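Local coordinates for cell division protein FtsZ 1 (Methanocaldococcus jannaschii, PDB 1W58), which binds GTP and, as a GTPase of the FtsZ family, probably polymerises into the contractile Z ring at the future site of cell division, at residues A[287-292]-A[319-324]; A[38-43]-A[62-67]; A[280-285]-A[309-314]. One frame throughout, in Å; residues are numbered along the deposited sequence.

Contact 1 (A[287-292]-A[319-324]); sequences IHVMGP and WGATID
Ile287 to Gly291 and Trp319 to Ile323 belong to the two parallel strands of a beta-alpha-beta unit in the C-terminal domain, with helix 297-308 as the connection between them. Five backbone hydrogen bonds alternate between the strands, beginning with Gly320 N to Ile287 O and ending with Asp324 N to Gly291 O at 2.7 Å. On the face turned to helix 297-308, Val289 CG1 is set between its own N and carbonyl carbon (chi1 55°), which brings it to 3.4 Å from Ala321 CB and 3.2 Å from Gly320 O. Farther back, Ile287 CB and Trp319 CB pack at 4.0 Å.

The other face carries the polar pair. The imidazole of His288, its CG anti to the backbone N (chi1 -173°), is hydrogen-bonded through NE2 to Thr322 OG1 at 2.7 Å, near the ring plane, in a bent bond (138° at the hydrogen), while Met290 CG sits 3.5 Å above the ring centre. ND1 makes a weak hydrogen bond to Gly221 O of helix 204-227. With a leucine here both ring nitrogens are gone, and Thr322 OG1 and Gly221 O would probably each lose a polar mate and Met290 CG the flat surface it lies over. The imidazole is thus held at both nitrogens, weakly at ND1, and covered on one face by Met290 CG, which would restrict its rotation, and strand 317-323 is tied indirectly, through a side chain, to helix 204-227.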
loop_
_atom_site.group_PDB
_atom_site.type_symbol
_atom_site.label_atom_id
_atom_site.label_comp_id
_atom_site.label_asym_id
_atom_site.label_seq_id
_atom_site.Cartn_x
_atom_site.Cartn_y
_atom_site.Cartn_z
ATOM N N ILE A 287 -16.826 6.687 32.528
ATOM C CA ILE A 287 -17.136 7.714 33.503
ATOM C C ILE A 287 -15.851 8.211 34.133
ATOM O O ILE A 287 -15.028 7.418 34.579
ATOM C CB ILE A 287 -18.084 7.177 34.610
ATOM C CG1 ILE A 287 -19.240 6.400 33.979
ATOM C CG2 ILE A 287 -18.697 8.338 35.374
ATOM C CD1 ILE A 287 -20.196 5.783 34.972
ATOM N N HIS A 288 -15.665 9.526 34.136
ATOM C CA HIS A 288 -14.478 10.111 34.725
ATOM C C HIS A 288 -14.917 11.151 35.726
ATOM O O HIS A 288 -15.481 12.177 35.351
ATOM C CB HIS A 288 -13.617 10.800 33.678
ATOM C CG HIS A 288 -12.300 11.269 34.206
ATOM N ND1 HIS A 288 -11.433 12.046 33.467
ATOM C CD2 HIS A 288 -11.675 11.026 35.384
ATOM C CE1 HIS A 288 -10.327 12.255 34.163
ATOM N NE2 HIS A 288 -10.449 11.647 35.331
ATOM N N VAL A 289 -14.662 10.880 37.000
ATOM C CA VAL A 289 -15.020 11.803 38.070
ATOM C C VAL A 289 -13.745 12.536 38.476
ATOM O O VAL A 289 -12.720 11.929 38.750
ATOM C CB VAL A 289 -15.662 11.040 39.282
ATOM C CG1 VAL A 289 -14.746 9.953 39.759
ATOM C CG2 VAL A 289 -15.959 11.992 40.411
ATOM N N MET A 290 -13.807 13.855 38.468
ATOM C CA MET A 290 -12.654 14.676 38.821
ATOM C C MET A 290 -13.005 15.575 40.010
ATOM O O MET A 290 -14.167 15.952 40.202
ATOM C CB MET A 290 -12.243 15.534 37.618
ATOM C CG MET A 290 -11.917 14.723 36.359
ATOM S SD MET A 290 -12.045 15.674 34.809
ATOM C CE MET A 290 -13.739 15.390 34.376
ATOM N N GLY A 291 -11.999 15.916 40.806
ATOM C CA GLY A 291 -12.238 16.763 41.959
ATOM C C GLY A 291 -10.958 17.133 42.676
ATOM O O GLY A 291 -9.864 16.879 42.160
ATOM N N PRO A 292 -11.061 17.743 43.873
ATOM C CA PRO A 292 -9.911 18.159 44.686
ATOM C C PRO A 292 -9.308 17.026 45.519
ATOM O O PRO A 292 -9.768 15.885 45.469
ATOM C CB PRO A 292 -10.493 19.269 45.545
ATOM C CG PRO A 292 -11.886 18.774 45.802
ATOM C CD PRO A 292 -12.320 18.266 44.442
ATOM N N TRP A 319 -14.504 3.199 34.484
ATOM C CA TRP A 319 -14.445 4.451 35.225
ATOM C C TRP A 319 -13.135 4.686 35.965
ATOM O O TRP A 319 -12.339 3.762 36.167
ATOM C CB TRP A 319 -15.612 4.529 36.216
ATOM C CG TRP A 319 -15.545 3.513 37.326
ATOM C CD1 TRP A 319 -16.030 2.234 37.304
ATOM C CD2 TRP A 319 -14.953 3.698 38.620
ATOM N NE1 TRP A 319 -15.778 1.615 38.504
ATOM C CE2 TRP A 319 -15.118 2.491 39.330
ATOM C CE3 TRP A 319 -14.294 4.766 39.247
ATOM C CZ2 TRP A 319 -14.648 2.321 40.643
ATOM C CZ3 TRP A 319 -13.827 4.598 40.546
ATOM C CH2 TRP A 319 -14.007 3.383 41.230
ATOM N N GLY A 320 -12.921 5.937 36.358
ATOM C CA GLY A 320 -11.719 6.309 37.077
ATOM C C GLY A 320 -12.029 7.542 37.894
ATOM O O GLY A 320 -13.135 8.078 37.804
ATOM N N ALA A 321 -11.059 7.996 38.681
ATOM C CA ALA A 321 -11.224 9.174 39.530
ATOM C C ALA A 321 -9.876 9.848 39.713
ATOM O O ALA A 321 -8.919 9.229 40.179
ATOM C CB ALA A 321 -11.795 8.772 40.879
ATOM N N THR A 322 -9.806 11.125 39.356
ATOM C CA THR A 322 -8.555 11.858 39.456
ATOM C C THR A 322 -8.682 13.163 40.229
ATOM O O THR A 322 -9.756 13.772 40.282
ATOM C CB THR A 322 -7.999 12.168 38.048
ATOM O OG1 THR A 322 -9.009 12.834 37.272
ATOM C CG2 THR A 322 -7.575 10.878 37.347
ATOM N N ILE A 323 -7.566 13.581 40.820
ATOM C CA ILE A 323 -7.510 14.809 41.598
ATOM C C ILE A 323 -6.890 15.918 40.764
ATOM O O ILE A 323 -5.812 15.750 40.190
ATOM C CB ILE A 323 -6.659 14.629 42.896
ATOM C CG1 ILE A 323 -7.487 13.937 43.988
ATOM C CG2 ILE A 323 -6.137 15.984 43.380
ATOM C CD1 ILE A 323 -7.764 12.473 43.727
ATOM N N ASP A 324 -7.575 17.054 40.717
ATOM C CA ASP A 324 -7.103 18.204 39.962
ATOM C C ASP A 324 -6.983 19.434 40.860
ATOM O O ASP A 324 -7.987 19.947 41.358
ATOM C CB ASP A 324 -8.057 18.485 38.799
ATOM C CG ASP A 324 -7.672 19.723 38.015
ATOM O OD1 ASP A 324 -6.458 19.949 37.825
ATOM O OD2 ASP A 324 -8.585 20.459 37.581
#

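Contact 2 (A[38-43]-A[62-67])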
loop_
_atom_site.group_PDB
_atom_site.type_symbol
_atom_site.label_atom_id
_atom_site.label_comp_id
_atom_site.label_asym_id
_atom_site.label_seq_id
_atom_site.Cartn_x
_atom_site.Cartn_y
_atom_site.Cartn_z
ATOM N N ALA A 38 -0.174 3.112 27.872
ATOM C CA ALA A 38 -0.634 3.076 26.490
ATOM C C ALA A 38 -0.143 4.337 25.799
ATOM O O ALA A 38 -0.161 5.419 26.379
ATOM C CB ALA A 38 -2.156 3.012 26.428
ATOM N N LYS A 39 0.322 4.193 24.568
ATOM C CA LYS A 39 0.793 5.349 23.829
ATOM C C LYS A 39 -0.397 5.931 23.073
ATOM O O LYS A 39 -1.018 5.236 22.264
ATOM C CB LYS A 39 1.921 4.937 22.884
ATOM C CG LYS A 39 3.232 4.668 23.624
ATOM C CD LYS A 39 4.434 4.702 22.685
ATOM C CE LYS A 39 4.900 3.308 22.349
ATOM N NZ LYS A 39 3.739 2.469 21.970
ATOM N N ILE A 40 -0.727 7.188 23.382
ATOM C CA ILE A 40 -1.863 7.901 22.778
ATOM C C ILE A 40 -1.448 9.076 21.894
ATOM O O ILE A 40 -0.541 9.840 22.231
ATOM C CB ILE A 40 -2.808 8.516 23.854
ATOM C CG1 ILE A 40 -3.353 7.444 24.795
ATOM C CG2 ILE A 40 -3.945 9.275 23.182
ATOM C CD1 ILE A 40 -2.506 7.263 25.997
ATOM N N THR A 41 -2.132 9.229 20.770
ATOM C CA THR A 41 -1.859 10.341 19.872
ATOM C C THR A 41 -3.157 11.076 19.577
ATOM O O THR A 41 -4.198 10.458 19.328
ATOM C CB THR A 41 -1.241 9.867 18.540
ATOM O OG1 THR A 41 0.012 9.230 18.801
ATOM C CG2 THR A 41 -0.995 11.050 17.602
ATOM N N VAL A 42 -3.099 12.402 19.635
ATOM C CA VAL A 42 -4.265 13.231 19.339
ATOM C C VAL A 42 -3.965 13.953 18.036
ATOM O O VAL A 42 -2.915 14.580 17.909
ATOM C CB VAL A 42 -4.535 14.274 20.442
ATOM C CG1 VAL A 42 -5.799 15.066 20.100
ATOM C CG2 VAL A 42 -4.700 13.569 21.797
ATOM N N VAL A 43 -4.881 13.825 17.078
ATOM C CA VAL A 43 -4.767 14.429 15.750
ATOM C C VAL A 43 -5.909 15.407 15.520
ATOM O O VAL A 43 -7.088 15.009 15.542
ATOM C CB VAL A 43 -4.832 13.345 14.622
ATOM C CG1 VAL A 43 -4.606 13.985 13.249
ATOM C CG2 VAL A 43 -3.781 12.260 14.877
ATOM N N GLU A 62 -1.554 14.979 29.776
ATOM C CA GLU A 62 -0.934 13.772 30.293
ATOM C C GLU A 62 -0.710 12.633 29.305
ATOM O O GLU A 62 -1.661 12.060 28.777
ATOM C CB GLU A 62 -1.747 13.255 31.483
ATOM C CG GLU A 62 -1.041 12.172 32.295
ATOM C CD GLU A 62 -1.055 12.456 33.789
ATOM O OE1 GLU A 62 -0.541 11.613 34.562
ATOM O OE2 GLU A 62 -1.579 13.523 34.189
ATOM N N GLY A 63 0.563 12.316 29.074
ATOM C CA GLY A 63 0.951 11.227 28.188
ATOM C C GLY A 63 0.202 11.022 26.882
ATOM O O GLY A 63 -0.513 10.020 26.729
ATOM N N ALA A 64 0.390 11.953 25.940
ATOM C CA ALA A 64 -0.255 11.904 24.626
ATOM C C ALA A 64 0.434 12.894 23.684
ATOM O O ALA A 64 0.555 14.074 23.998
ATOM C CB ALA A 64 -1.750 12.248 24.756
ATOM N N LYS A 65 0.920 12.429 22.541
ATOM C CA LYS A 65 1.553 13.374 21.646
ATOM C C LYS A 65 0.480 14.026 20.781
ATOM O O LYS A 65 -0.614 13.463 20.588
ATOM C CB LYS A 65 2.638 12.713 20.798
ATOM C CG LYS A 65 2.212 11.998 19.537
ATOM C CD LYS A 65 3.413 11.983 18.582
ATOM C CE LYS A 65 3.215 11.098 17.368
ATOM N NZ LYS A 65 4.370 11.218 16.427
ATOM N N THR A 66 0.789 15.234 20.309
ATOM C CA THR A 66 -0.131 16.029 19.488
ATOM C C THR A 66 0.309 16.197 18.034
ATOM O O THR A 66 1.447 16.592 17.739
ATOM C CB THR A 66 -0.361 17.447 20.101
ATOM O OG1 THR A 66 0.901 18.075 20.398
ATOM C CG2 THR A 66 -1.204 17.344 21.359
ATOM N N VAL A 67 -0.610 15.871 17.132
ATOM C CA VAL A 67 -0.384 15.982 15.697
ATOM C C VAL A 67 -1.408 16.942 15.090
ATOM O O VAL A 67 -2.611 16.759 15.255
ATOM C CB VAL A 67 -0.535 14.613 14.998
ATOM C CG1 VAL A 67 -0.459 14.795 13.473
ATOM C CG2 VAL A 67 0.547 13.681 15.456
#
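Ile40 to Val43 and Lys65 to Val67 run parallel, their axes 4.7 Å apart at closest and inclined by 27°, joined by hydrogen bonds from Lys65 N to Ile40 O, from Val42 N to Lys65 O at 2.9 Å and from Val67 N to Val42 O at 2.8 Å. On one face Thr41 and Lys65 lie side by side, with Lys65 CG 3.6 Å from Thr41 OG1; that hydroxyl is hydrogen-bonded to Ser122 OG. The methyl of Thr41, anti to the backbone N (chi1 of OG1 -62°), reaches across to Val67 CG2 at 3.7 Å, and Val43 CG2 meets Val67 CB at 4.0 Å. Ile119 of helix 112-119 packs on this face against Thr41 and Val43. The strands belong to the first beta-alpha-beta unit of the Rossmann-like GTPase domain: strand 40-45 leads straight into helix 46-59, at whose start Gly47 and Ala48 bind GTP. That helix lies on the opposite face, where Ile53 touches both Val42 and Thr66. At the entry to the pair, Ile40 CB faces Ala64 CB at 4.0 Å, and Ile40 CD1 extends to 3.5 Å from Gly63 O, alongside the turn that brings the chain into strand 65-70.

Contact 3 (A[280-285]-A[309-314])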
loop_
_atom_site.group_PDB
_atom_site.type_symbol
_atom_site.label_atom_id
_atom_site.label_comp_id
_atom_site.label_asym_id
_atom_site.label_seq_id
_atom_site.Cartn_x
_atom_site.Cartn_y
_atom_site.Cartn_z
ATOM N N ASP A 280 -31.469 4.451 27.966
ATOM C CA ASP A 280 -31.834 3.217 28.667
ATOM C C ASP A 280 -31.405 1.941 27.940
ATOM O O ASP A 280 -31.271 0.882 28.549
ATOM C CB ASP A 280 -33.349 3.166 28.949
ATOM C CG ASP A 280 -34.162 2.622 27.772
ATOM O OD1 ASP A 280 -35.329 2.229 27.992
ATOM O OD2 ASP A 280 -33.651 2.590 26.632
ATOM N N GLY A 281 -31.177 2.042 26.640
ATOM C CA GLY A 281 -30.775 0.867 25.893
ATOM C C GLY A 281 -29.286 0.822 25.630
ATOM O O GLY A 281 -28.823 0.089 24.752
ATOM N N ALA A 282 -28.522 1.587 26.397
ATOM C CA ALA A 282 -27.092 1.614 26.183
ATOM C C ALA A 282 -26.290 0.539 26.906
ATOM O O ALA A 282 -26.585 0.169 28.048
ATOM C CB ALA A 282 -26.541 2.987 26.551
ATOM N N THR A 283 -25.282 0.035 26.207
ATOM C CA THR A 283 -24.335 -0.922 26.755
ATOM C C THR A 283 -23.140 -0.001 26.884
ATOM O O THR A 283 -23.198 1.128 26.422
ATOM C CB THR A 283 -23.960 -1.979 25.751
ATOM O OG1 THR A 283 -25.149 -2.562 25.203
ATOM C CG2 THR A 283 -23.105 -3.046 26.424
ATOM N N GLY A 284 -22.062 -0.440 27.498
ATOM C CA GLY A 284 -20.900 0.440 27.598
ATOM C C GLY A 284 -21.031 1.919 27.967
ATOM O O GLY A 284 -21.985 2.607 27.629
ATOM N N ALA A 285 -20.023 2.423 28.662
ATOM C CA ALA A 285 -20.010 3.803 29.083
ATOM C C ALA A 285 -18.686 4.043 29.772
ATOM O O ALA A 285 -18.122 3.119 30.343
ATOM C CB ALA A 285 -21.133 4.052 30.042
ATOM N N SER A 309 -27.552 2.490 36.747
ATOM C CA SER A 309 -28.958 2.088 36.768
ATOM C C SER A 309 -29.798 2.573 35.588
ATOM O O SER A 309 -30.891 2.054 35.351
ATOM C CB SER A 309 -29.614 2.570 38.058
ATOM O OG SER A 309 -29.591 3.986 38.120
ATOM N N ARG A 310 -29.310 3.567 34.851
ATOM C CA ARG A 310 -30.064 4.085 33.710
ATOM C C ARG A 310 -29.744 3.330 32.418
ATOM O O ARG A 310 -30.497 3.402 31.446
ATOM C CB ARG A 310 -29.764 5.575 33.509
ATOM C CG ARG A 310 -29.967 6.448 34.733
ATOM C CD ARG A 310 -31.399 6.405 35.215
ATOM N NE ARG A 310 -31.996 7.737 35.318
ATOM C CZ ARG A 310 -32.244 8.534 34.278
ATOM N NH1 ARG A 310 -31.939 8.132 33.045
ATOM N NH2 ARG A 310 -32.808 9.726 34.470
ATOM N N LEU A 311 -28.622 2.609 32.419
ATOM C CA LEU A 311 -28.167 1.845 31.254
ATOM C C LEU A 311 -28.773 0.449 31.211
ATOM O O LEU A 311 -29.659 0.122 32.006
ATOM C CB LEU A 311 -26.642 1.720 31.272
ATOM C CG LEU A 311 -25.873 3.036 31.365
ATOM C CD1 LEU A 311 -24.384 2.774 31.441
ATOM C CD2 LEU A 311 -26.212 3.891 30.162
ATOM N N ASP A 312 -28.299 -0.365 30.270
ATOM C CA ASP A 312 -28.772 -1.740 30.145
ATOM C C ASP A 312 -28.243 -2.438 31.390
ATOM O O ASP A 312 -27.156 -2.108 31.887
ATOM C CB ASP A 312 -28.193 -2.414 28.891
ATOM C CG ASP A 312 -28.833 -3.775 28.590
ATOM O OD1 ASP A 312 -29.838 -3.813 27.841
ATOM O OD2 ASP A 312 -28.331 -4.806 29.103
ATOM N N PRO A 313 -29.014 -3.399 31.925
ATOM C CA PRO A 313 -28.594 -4.130 33.122
ATOM C C PRO A 313 -27.261 -4.853 32.955
ATOM O O PRO A 313 -26.617 -5.194 33.935
ATOM C CB PRO A 313 -29.764 -5.081 33.372
ATOM C CG PRO A 313 -30.353 -5.273 32.000
ATOM C CD PRO A 313 -30.326 -3.875 31.455
ATOM N N ASN A 314 -26.841 -5.071 31.714
ATOM C CA ASN A 314 -25.572 -5.756 31.452
ATOM C C ASN A 314 -24.498 -4.861 30.814
ATOM O O ASN A 314 -23.478 -5.348 30.319
ATOM C CB ASN A 314 -25.807 -6.971 30.553
ATOM C CG ASN A 314 -26.191 -8.213 31.331
ATOM O OD1 ASN A 314 -27.177 -8.220 32.069
ATOM N ND2 ASN A 314 -25.409 -9.278 31.168
#
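Ala282, Ala285 and Leu311 pack together where two loops of the C-terminal domain lead into neighbouring parallel strands, 285-291 and 317-323. Leu311 divides its branches between the two alanines: CD2 lies 3.7 Å from Ala282 CB, and CD1 reaches 3.8 Å from Ala285 CB. With CG anti to the carbonyl carbon (chi1 -55°), the isobutyl group points along the 280-285 loop. Ile337 of strand 331-337 touches both Ala282 and Leu311, so this apolar cluster continues onto the sheet.

One hydrogen bond joins the loops. Asp312 N donates to Ala282 O at 2.9 Å, at 160° about the hydrogen. The same oxygen also has Asp312 CB beside it at 3.2 Å, which leaves the carbonyl flanked by the aspartate as well as bonded to it. Asp312 is at the same time the first residue of an Asx turn: with CG anti to the backbone N, its OD2 accepts from Asn314 N at 3.0 Å, on the anti side of the carboxylate and 23° out of its plane, bending the chain at Pro313 shortly before strand 317-323. At the outer end Asp280 CA approaches Arg310 O at 3.1 Å in an almost straight CA-H...O contact. The carboxylate of Asp280 turns to a different partner, OD2 making a salt bridge with Arg343 NH2.

Contact 2 comes first along the chain, within the six-stranded parallel sheet of the GTPase domain; contacts 3 and 1 follow in the C-terminal domain, their segments alternating. The 280-285 loop runs into strand 285-291 and the 309-314 loop precedes strand 317-323, so contact 3 lies at the start of the strand pair and contact 1 along it to its far end, with centres 21 Å apart. Contacts 1 and 2 each pair the two parallel strands of a beta-alpha-beta unit, in different domains; their centres are 20 Å apart and their nearest atoms about 7 Å. Helix 204-227 touches both, bridging the nucleotide-binding domain and the second domain. Contact 3 is farther from contact 2, about 29 Å between centres.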